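Local coordinates for protein D-mandelate dehydrogenase (Rhodotorula graminis, PDB 2W2K) that probably oxidises D-mandelate with NAD(+) as a member of the D-isomer specific 2-hydroxyacid dehydrogenase family, at residues I74-G88 and A98-R110. Numbering follows the deposited sequence.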
# COMPACT_ATOMS: atom_id res chain seq x y z
N ILE B 74 30.24 17.54 24.91
CA ILE B 74 29.86 16.82 26.15
C ILE B 74 30.75 17.18 27.36
O ILE B 74 30.27 17.23 28.52
CB ILE B 74 29.80 15.28 25.87
CG1 ILE B 74 28.59 14.94 24.98
CG2 ILE B 74 29.78 14.44 27.15
CD1 ILE B 74 28.59 13.51 24.38
N SER B 75 32.03 17.45 27.09
CA SER B 75 33.00 17.83 28.13
C SER B 75 32.63 19.12 28.89
O SER B 75 33.14 19.38 29.98
CB SER B 75 34.44 17.93 27.57
OG SER B 75 34.67 19.17 26.90
N HIS B 76 31.74 19.93 28.31
CA HIS B 76 31.35 21.20 28.94
C HIS B 76 29.96 21.17 29.61
O HIS B 76 29.50 22.20 30.06
CB HIS B 76 31.41 22.36 27.94
CG HIS B 76 32.78 22.56 27.35
ND1 HIS B 76 33.87 22.87 28.13
CD2 HIS B 76 33.24 22.45 26.08
CE1 HIS B 76 34.95 22.96 27.36
NE2 HIS B 76 34.59 22.71 26.12
N LEU B 77 29.30 20.01 29.65
CA LEU B 77 28.00 19.91 30.33
C LEU B 77 28.17 20.00 31.87
O LEU B 77 29.18 19.52 32.41
CB LEU B 77 27.27 18.63 29.91
CG LEU B 77 26.84 18.49 28.44
CD1 LEU B 77 26.67 17.00 28.05
CD2 LEU B 77 25.53 19.29 28.16
N PRO B 78 27.21 20.62 32.59
CA PRO B 78 27.38 20.71 34.06
C PRO B 78 27.33 19.32 34.76
O PRO B 78 26.59 18.43 34.34
CB PRO B 78 26.19 21.59 34.50
CG PRO B 78 25.14 21.39 33.42
CD PRO B 78 25.94 21.23 32.13
N SER B 79 28.13 19.15 35.82
CA SER B 79 28.20 17.85 36.53
C SER B 79 26.90 17.46 37.27
O SER B 79 26.73 16.28 37.65
CB SER B 79 29.40 17.81 37.48
OG SER B 79 30.55 17.44 36.73
N SER B 80 26.01 18.44 37.46
CA SER B 80 24.63 18.22 37.97
C SER B 80 23.72 17.39 37.04
O SER B 80 22.66 16.86 37.46
CB SER B 80 23.96 19.60 38.19
OG SER B 80 23.90 20.36 36.98
N LEU B 81 24.13 17.25 35.77
CA LEU B 81 23.28 16.56 34.77
C LEU B 81 23.12 15.06 35.07
O LEU B 81 24.12 14.35 35.28
CB LEU B 81 23.79 16.81 33.32
CG LEU B 81 23.09 16.11 32.14
CD1 LEU B 81 21.65 16.63 31.91
CD2 LEU B 81 23.94 16.32 30.86
N LYS B 82 21.87 14.59 35.13
CA LYS B 82 21.53 13.17 35.42
C LYS B 82 20.90 12.37 34.24
O LYS B 82 21.07 11.15 34.17
CB LYS B 82 20.64 13.04 36.68
CG LYS B 82 21.39 13.32 38.02
CD LYS B 82 20.49 13.15 39.29
CE LYS B 82 21.38 13.12 40.54
NZ LYS B 82 20.59 13.01 41.81
N VAL B 83 20.18 13.05 33.33
CA VAL B 83 19.40 12.32 32.30
C VAL B 83 19.09 13.16 31.06
O VAL B 83 18.85 14.37 31.18
CB VAL B 83 18.05 11.70 32.92
CG1 VAL B 83 17.13 12.78 33.53
CG2 VAL B 83 17.25 10.85 31.89
N PHE B 84 19.08 12.51 29.89
CA PHE B 84 18.75 13.12 28.57
C PHE B 84 17.73 12.18 27.89
O PHE B 84 18.05 11.00 27.66
CB PHE B 84 20.08 13.19 27.75
CG PHE B 84 20.00 13.91 26.39
CD1 PHE B 84 18.78 14.30 25.78
CD2 PHE B 84 21.19 14.12 25.68
CE1 PHE B 84 18.78 14.93 24.49
CE2 PHE B 84 21.21 14.76 24.40
CZ PHE B 84 19.99 15.17 23.81
N ALA B 85 16.50 12.67 27.62
CA ALA B 85 15.48 11.89 26.88
C ALA B 85 15.19 12.54 25.51
O ALA B 85 14.92 13.75 25.45
CB ALA B 85 14.15 11.76 27.72
N ALA B 86 15.19 11.73 24.44
CA ALA B 86 15.03 12.26 23.06
C ALA B 86 14.03 11.47 22.22
O ALA B 86 13.93 10.24 22.38
CB ALA B 86 16.39 12.28 22.32
N ALA B 87 13.31 12.18 21.34
CA ALA B 87 12.46 11.58 20.32
C ALA B 87 13.25 10.69 19.33
O ALA B 87 14.42 10.96 19.08
CB ALA B 87 11.71 12.68 19.54
N GLY B 88 12.60 9.65 18.79
CA GLY B 88 13.17 8.80 17.73
C GLY B 88 14.00 7.64 18.26
O GLY B 88 14.01 7.38 19.47
N ALA B 98 30.69 8.62 25.54
CA ALA B 98 31.17 9.83 26.23
C ALA B 98 30.14 10.39 27.23
O ALA B 98 30.52 10.89 28.30
CB ALA B 98 31.59 10.90 25.23
N LEU B 99 28.86 10.34 26.87
CA LEU B 99 27.77 10.77 27.77
C LEU B 99 27.68 9.89 29.03
O LEU B 99 27.66 10.40 30.15
CB LEU B 99 26.43 10.79 27.00
CG LEU B 99 25.23 11.46 27.69
CD1 LEU B 99 25.43 12.97 27.91
CD2 LEU B 99 23.94 11.21 26.91
N ASN B 100 27.64 8.57 28.85
CA ASN B 100 27.62 7.63 29.98
C ASN B 100 28.85 7.72 30.91
O ASN B 100 28.71 7.50 32.13
CB ASN B 100 27.46 6.17 29.49
CG ASN B 100 26.06 5.85 28.92
OD1 ASN B 100 25.06 6.57 29.13
ND2 ASN B 100 26.00 4.75 28.18
N GLU B 101 30.02 8.05 30.35
CA GLU B 101 31.26 8.28 31.14
C GLU B 101 31.10 9.38 32.18
O GLU B 101 31.70 9.31 33.26
CB GLU B 101 32.46 8.56 30.20
CG GLU B 101 33.82 8.89 30.89
CD GLU B 101 34.97 9.11 29.88
OE1 GLU B 101 34.86 10.00 29.03
OE2 GLU B 101 35.97 8.36 29.94
N ARG B 102 30.26 10.39 31.88
CA ARG B 102 29.94 11.49 32.81
C ARG B 102 28.83 11.15 33.81
O ARG B 102 28.36 12.02 34.56
CB ARG B 102 29.57 12.77 32.04
CG ARG B 102 30.71 13.44 31.30
CD ARG B 102 30.29 14.78 30.69
NE ARG B 102 30.33 15.93 31.60
CZ ARG B 102 31.44 16.57 32.01
NH1 ARG B 102 32.66 16.14 31.65
NH2 ARG B 102 31.32 17.61 32.82
N GLY B 103 28.38 9.89 33.81
CA GLY B 103 27.33 9.45 34.73
C GLY B 103 25.92 9.91 34.33
O GLY B 103 25.05 9.98 35.18
N VAL B 104 25.72 10.19 33.03
CA VAL B 104 24.44 10.66 32.48
C VAL B 104 23.69 9.50 31.79
O VAL B 104 24.22 8.88 30.88
CB VAL B 104 24.62 11.84 31.45
CG1 VAL B 104 23.22 12.34 30.93
CG2 VAL B 104 25.45 12.99 32.06
N ALA B 105 22.45 9.24 32.24
CA ALA B 105 21.57 8.21 31.69
C ALA B 105 20.90 8.73 30.41
O ALA B 105 20.52 9.89 30.35
CB ALA B 105 20.49 7.82 32.73
N PHE B 106 20.75 7.86 29.41
CA PHE B 106 20.06 8.23 28.15
C PHE B 106 18.81 7.35 27.90
O PHE B 106 18.80 6.16 28.22
CB PHE B 106 21.04 8.16 26.96
CG PHE B 106 20.47 8.69 25.63
CD1 PHE B 106 20.26 10.07 25.44
CD2 PHE B 106 20.20 7.81 24.57
CE1 PHE B 106 19.74 10.57 24.22
CE2 PHE B 106 19.68 8.30 23.35
CZ PHE B 106 19.45 9.69 23.18
N ALA B 107 17.78 7.97 27.34
CA ALA B 107 16.60 7.27 26.82
C ALA B 107 16.27 7.77 25.42
O ALA B 107 16.22 9.00 25.18
CB ALA B 107 15.40 7.49 27.74
N ASN B 108 16.05 6.84 24.49
CA ASN B 108 15.38 7.18 23.22
C ASN B 108 13.85 6.99 23.38
O ASN B 108 13.34 6.95 24.50
CB ASN B 108 15.95 6.37 22.05
CG ASN B 108 15.82 4.84 22.23
OD1 ASN B 108 15.03 4.37 23.04
ND2 ASN B 108 16.59 4.08 21.44
N SER B 109 13.13 6.91 22.26
CA SER B 109 11.68 6.70 22.26
C SER B 109 11.36 5.42 21.45
O SER B 109 10.42 5.39 20.66
CB SER B 109 10.93 7.96 21.73
OG SER B 109 11.21 9.11 22.55
N ARG B 110 12.17 4.37 21.68
CA ARG B 110 11.95 3.04 21.06
C ARG B 110 10.49 2.53 21.14
O ARG B 110 9.86 2.52 22.23
CB ARG B 110 12.94 1.99 21.65
CG ARG B 110 12.73 0.55 21.16
CD ARG B 110 13.62 -0.48 21.91
NE ARG B 110 13.53 -0.37 23.37
CZ ARG B 110 12.53 -0.85 24.12
NH1 ARG B 110 11.49 -1.49 23.57
NH2 ARG B 110 12.55 -0.67 25.43
O HOH W 1 27.63 16.22 32.69
O HOH W 2 27.25 14.62 34.76
O HOH W 3 22.08 9.37 36.32
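Strands 83-86 and 105-107 run parallel, their axes 4.9 Å apart and 11° from alignment, joined by an alternating backbone ladder from Ala105 N to Lys82 O through to Ala86 N to Ala107 O. Beyond the strand ends, Ser109 prolongs the pairing: its N reaches Gly88 O at 3.0 Å, while its OG donates to Ala86 O from above the carbonyl plane. Phe84 and Phe106 are register partners, so both side chains leave the same face; with CG of each anti to its backbone nitrogen the two run side by side, pointing the same way. They form a T-shaped stack in which the edge of Phe106 meets the face of Phe84, planes at 89°; CE1 of Phe106 sits over the Phe84 ring, offset toward its rim, and CZ touches Ala86 CB. Leu99 CD2 of helix 96-101 approaches Phe84 CD2 at 4.2 Å, tying helix to sheet. At the solvent-facing end, Arg102 lays its CD against Ile74 CG2 (3.6 Å), and the bend at chi3 (83°) brings NH2 to Leu77 O in a weak bond of 2.9 Å. Water 1, at the guanidinium edge, links NE to Pro78 O. With helix 96-101 as the connection, this is a beta-alpha-beta crossover, placing 105-107 at the margin of a five-stranded parallel sheet of 2-1-3-4-5 order, a flavodoxin-like topology.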